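Cytidine deaminase (Mycobacterium tuberculosis, PDB 4WIG) catalyses the zinc-dependent hydrolytic deamination of cytidine and 2'-deoxycytidine to uridine and 2'-deoxyuridine in pyrimidine salvage, working as a homotetramer. Local coordinates at residues T54-C59 / P88-C92; N12-A17 / V29-A33. The protein carries 1 engineered substitution. All blocks are in the same frame, centred on the assembly; numbering follows the deposited sequence.

Contact 1 (T54-C59 / P88-C92). With ZN (zinc ion), chain C.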
loop_
_atom_site.group_PDB
_atom_site.type_symbol
_atom_site.label_atom_id
_atom_site.label_comp_id
_atom_site.label_asym_id
_atom_site.label_seq_id
_atom_site.Cartn_x
_atom_site.Cartn_y
_atom_site.Cartn_z
ATOM N N THR A 54 3.646 -6.098 -0.671
ATOM C CA THR A 54 5.088 -6.167 -0.522
ATOM C C THR A 54 5.604 -4.941 0.215
ATOM O O THR A 54 5.157 -3.821 -0.048
ATOM C CB THR A 54 5.758 -6.281 -1.905
ATOM O OG1 THR A 54 5.397 -7.544 -2.497
ATOM C CG2 THR A 54 7.270 -6.188 -1.795
ATOM N N LEU A 55 6.519 -5.176 1.158
ATOM C CA LEU A 55 7.166 -4.126 1.933
ATOM C C LEU A 55 8.528 -3.822 1.344
ATOM O O LEU A 55 9.314 -4.736 1.101
ATOM C CB LEU A 55 7.290 -4.584 3.400
ATOM C CG LEU A 55 5.945 -4.898 4.075
ATOM C CD1 LEU A 55 6.091 -5.785 5.298
ATOM C CD2 LEU A 55 5.239 -3.599 4.434
ATOM N N CYS A 56 8.798 -2.542 1.076
ATOM C CA CYS A 56 10.092 -2.103 0.568
ATOM C C CYS A 56 11.125 -2.009 1.678
ATOM O O CYS A 56 10.786 -1.670 2.817
ATOM C CB CYS A 56 9.972 -0.732 -0.085
ATOM S SG CYS A 56 9.267 -0.735 -1.749
ATOM N N ALA A 57 12.386 -2.254 1.330
ATOM C CA ALA A 57 13.498 -2.129 2.274
ATOM C C ALA A 57 13.533 -0.777 2.978
ATOM O O ALA A 57 13.793 -0.696 4.175
ATOM C CB ALA A 57 14.825 -2.366 1.544
ATOM N N GLU A 58 13.315 0.284 2.207
ATOM C CA GLU A 58 13.388 1.635 2.720
ATOM C C GLU A 58 12.280 1.892 3.741
ATOM O O GLU A 58 12.520 2.569 4.746
ATOM C CB GLU A 58 13.338 2.657 1.584
ATOM C CG GLU A 58 14.363 2.410 0.485
ATOM C CD GLU A 58 13.826 1.558 -0.654
ATOM O OE1 GLU A 58 13.448 0.386 -0.421
ATOM O OE2 GLU A 58 13.795 2.048 -1.801
ATOM N N CYS A 59 11.090 1.341 3.502
ATOM C CA CYS A 59 10.021 1.387 4.499
ATOM C C CYS A 59 10.386 0.600 5.749
ATOM O O CYS A 59 10.084 1.036 6.851
ATOM C CB CYS A 59 8.698 0.875 3.934
ATOM S SG CYS A 59 8.007 2.015 2.715
ATOM N N PRO A 88 15.419 4.690 -4.742
ATOM C CA PRO A 88 14.140 4.259 -4.166
ATOM C C PRO A 88 12.959 4.487 -5.081
ATOM O O PRO A 88 12.976 5.407 -5.902
ATOM C CB PRO A 88 14.000 5.134 -2.921
ATOM C CG PRO A 88 15.396 5.424 -2.523
ATOM C CD PRO A 88 16.201 5.497 -3.785
ATOM N N CYS A 89 11.934 3.653 -4.939
ATOM C CA CYS A 89 10.712 3.835 -5.697
ATOM C C CYS A 89 10.011 5.060 -5.146
ATOM O O CYS A 89 10.346 5.535 -4.066
ATOM C CB CYS A 89 9.806 2.601 -5.616
ATOM S SG CYS A 89 8.807 2.386 -4.127
ATOM N N GLY A 90 9.051 5.567 -5.909
ATOM C CA GLY A 90 8.363 6.820 -5.563
ATOM C C GLY A 90 7.712 6.791 -4.194
ATOM O O GLY A 90 7.721 7.792 -3.485
ATOM N N ARG A 91 7.124 5.642 -3.848
ATOM C CA ARG A 91 6.460 5.444 -2.563
ATOM C C ARG A 91 7.471 5.672 -1.451
ATOM O O ARG A 91 7.246 6.445 -0.516
ATOM C CB ARG A 91 5.863 4.023 -2.503
ATOM C CG ARG A 91 5.224 3.599 -1.184
ATOM C CD ARG A 91 6.180 2.817 -0.299
ATOM N NE ARG A 91 6.482 1.477 -0.806
ATOM C CZ ARG A 91 5.684 0.414 -0.666
ATOM N NH1 ARG A 91 6.063 -0.766 -1.149
ATOM N NH2 ARG A 91 4.498 0.530 -0.075
ATOM N N CYS A 92 8.602 4.993 -1.577
ATOM C CA CYS A 92 9.694 5.122 -0.624
ATOM C C CYS A 92 10.286 6.530 -0.569
ATOM O O CYS A 92 10.651 6.999 0.512
ATOM C CB CYS A 92 10.772 4.079 -0.929
ATOM S SG CYS A 92 10.245 2.417 -0.514
HETATM ZN ZN ZN C . 10.024 1.316 -2.486
HETATM O O HOH W 1 3.018 -2.142 -0.249
HETATM O O HOH W 2 11.809 1.199 -3.211
#
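Cys56 SG is gripped from two sides, by the zinc ion at 2.3 Å and by Arg91 NH1 at 3.3 Å, in the Cys3 zinc site of the cytidine deaminase fold. Cys89 SG, at the N-cap of helix 90-100, and Cys92 SG, in its first turn, bind the same ion, and a water 1.9 Å from the zinc completes a four-coordinate shell. That water donates to Glu58 OE2 at 2.6 Å and accepts from Cys89 N, so metal, carboxylate and backbone together fix the position expected for the attacking water. Glu58, probably the proton donor as in related deaminases, reaches it through a near-perpendicular turn about CB-CG (chi2 92°), which brings OE2 over CA and CB of Pro88 while CD rests on Cys92 SG.

Arg91 CD passes Cys59 SG, and the guanidinium meets the Cys56 thiolate edge-on, the sulfur 15° out of plane. This N-H probably draws negative charge from the sulfur and so tempers its donation to the metal. Ser50 of a neighbouring subunit packs on both Cys56 and Cys89. A second water ties the loop to the arginine, lying 2.7 Å from Thr54 O and accepting from Arg91 NH2 at 3.1 Å.

Contact 2 (N12-A17 / V29-A33)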
loop_
_atom_site.group_PDB
_atom_site.type_symbol
_atom_site.label_atom_id
_atom_site.label_comp_id
_atom_site.label_asym_id
_atom_site.label_seq_id
_atom_site.Cartn_x
_atom_site.Cartn_y
_atom_site.Cartn_z
ATOM N N ASN A 12 26.402 -2.043 5.006
ATOM C CA ASN A 12 25.313 -2.454 5.868
ATOM C C ASN A 12 24.035 -2.720 5.056
ATOM O O ASN A 12 23.251 -3.619 5.394
ATOM C CB ASN A 12 25.062 -1.406 6.971
ATOM C CG ASN A 12 26.058 -1.507 8.114
ATOM O OD1 ASN A 12 27.137 -0.904 8.088
ATOM N ND2 ASN A 12 25.713 -2.266 9.114
ATOM N N ALA A 13 23.821 -1.942 3.995
ATOM C CA ALA A 13 22.688 -2.160 3.101
ATOM C C ALA A 13 22.815 -3.533 2.417
ATOM O O ALA A 13 21.849 -4.286 2.334
ATOM C CB ALA A 13 22.595 -1.063 2.071
ATOM N N THR A 14 24.023 -3.844 1.955
ATOM C CA THR A 14 24.318 -5.139 1.335
ATOM C C THR A 14 24.042 -6.292 2.303
ATOM O O THR A 14 23.373 -7.276 1.950
ATOM C CB THR A 14 25.780 -5.157 0.834
ATOM O OG1 THR A 14 25.982 -4.029 -0.024
ATOM C CG2 THR A 14 26.109 -6.439 0.087
ATOM N N GLN A 15 24.519 -6.152 3.537
ATOM C CA GLN A 15 24.277 -7.147 4.566
ATOM C C GLN A 15 22.773 -7.287 4.820
ATOM O O GLN A 15 22.265 -8.391 4.961
ATOM C CB GLN A 15 25.022 -6.755 5.853
ATOM C CG GLN A 15 25.313 -7.900 6.801
ATOM C CD GLN A 15 24.073 -8.471 7.456
ATOM O OE1 GLN A 15 23.845 -9.688 7.428
ATOM N NE2 GLN A 15 23.262 -7.603 8.052
ATOM N N ALA A 16 22.061 -6.160 4.866
ATOM C CA ALA A 16 20.624 -6.173 5.092
ATOM C C ALA A 16 19.870 -6.956 4.011
ATOM O O ALA A 16 18.930 -7.673 4.304
ATOM C CB ALA A 16 20.092 -4.748 5.194
ATOM N N ALA A 17 20.317 -6.839 2.766
ATOM C CA ALA A 17 19.684 -7.494 1.624
ATOM C C ALA A 17 19.685 -9.008 1.738
ATOM O O ALA A 17 18.795 -9.667 1.198
ATOM C CB ALA A 17 20.372 -7.077 0.337
ATOM N N VAL A 29 16.418 -6.725 -1.826
ATOM C CA VAL A 29 16.825 -5.338 -1.650
ATOM C C VAL A 29 17.146 -5.126 -0.191
ATOM O O VAL A 29 16.441 -5.624 0.656
ATOM C CB VAL A 29 15.735 -4.359 -2.087
ATOM C CG1 VAL A 29 16.180 -2.924 -1.831
ATOM C CG2 VAL A 29 15.406 -4.560 -3.560
ATOM N N GLY A 30 18.222 -4.389 0.091
ATOM C CA GLY A 30 18.546 -4.010 1.457
ATOM C C GLY A 30 18.772 -2.519 1.535
ATOM O O GLY A 30 19.168 -1.902 0.543
ATOM N N ALA A 31 18.529 -1.933 2.705
ATOM C CA ALA A 31 18.798 -0.533 2.892
ATOM C C ALA A 31 19.343 -0.272 4.279
ATOM O O ALA A 31 19.065 -1.018 5.211
ATOM C CB ALA A 31 17.539 0.285 2.638
ATOM N N ALA A 32 20.131 0.786 4.396
ATOM C CA ALA A 32 20.690 1.193 5.674
ATOM C C ALA A 32 20.736 2.707 5.727
ATOM O O ALA A 32 21.026 3.363 4.722
ATOM C CB ALA A 32 22.082 0.618 5.851
ATOM N N ALA A 33 20.443 3.256 6.900
ATOM C CA ALA A 33 20.391 4.694 7.073
ATOM C C ALA A 33 21.076 5.118 8.356
ATOM O O ALA A 33 20.988 4.429 9.387
ATOM C CB ALA A 33 18.947 5.187 7.058
#
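Ala17 CB lies 3.5 Å from Gly30 N, at the tight end of a helix-on-sheet contact in the α/β deaminase fold, where helix 6-17 packs on strand 29-35. The two segments run roughly antiparallel, at 141°, and their axes approach to 5.6 Å, a close spacing made possible by small residues on both surfaces. Gly30, without a side chain, lies directly under the turn from Ala13 to Ala17. Because it has no CB, its CA comes 3.4 Å from Ala13 O in a CA-H...O contact. The same carbonyl accepts the helical bond from Ala17 N at 3.0 Å, so it serves the helix and the strand at once. Ala16 adds its methyl group more loosely, 3.9 Å from Ala31 O.

Alternation along the strand sorts the other side chains. Ala32 faces the helix, whereas Val29 and Ala31 turn to the opposite face of the sheet, where they meet Ala57 of helix 57-67. No hydrogen bond joins the two segments; the strand instead spends its backbone groups on the flanking strands 40-44 and 73-80.

On the outer side of the helix the packing gives way: the exposed Gln15 does not touch the strand, Thr14 turns to Val79 of strand 73-80, and partly exposed Asn12 contributes just CB at the margin. Inside this margin the packing is close again, with Ala32 CB 3.8 Å from Asn12 CB and 3.6 Å from Ala13 N.

How the contacts relate
Contact 2 precedes contact 1 along the chain, and their centres lie about 13 Å apart. Strand 29-35 lies between helix 6-17, on one face of the mixed sheet, and helix 57-67, which with helix 90-100 carries contact 1, on the other. The layers meet at Ala57, whose CB sits 3.7 Å from Val29 CG1, and at Glu58 N, 4.2 Å from Ala31 CB. The start of helix 57-67, with the probable proton donor Glu58, is thereby seated directly on the strand that helix 6-17 backs from its other face. Val29 also hydrogen-bonds Asn45, a probable substrate-binding residue, so the strand borders the active site. Contact 1 adjoins other subunits of the tetramer, whereas none of them touches contact 2.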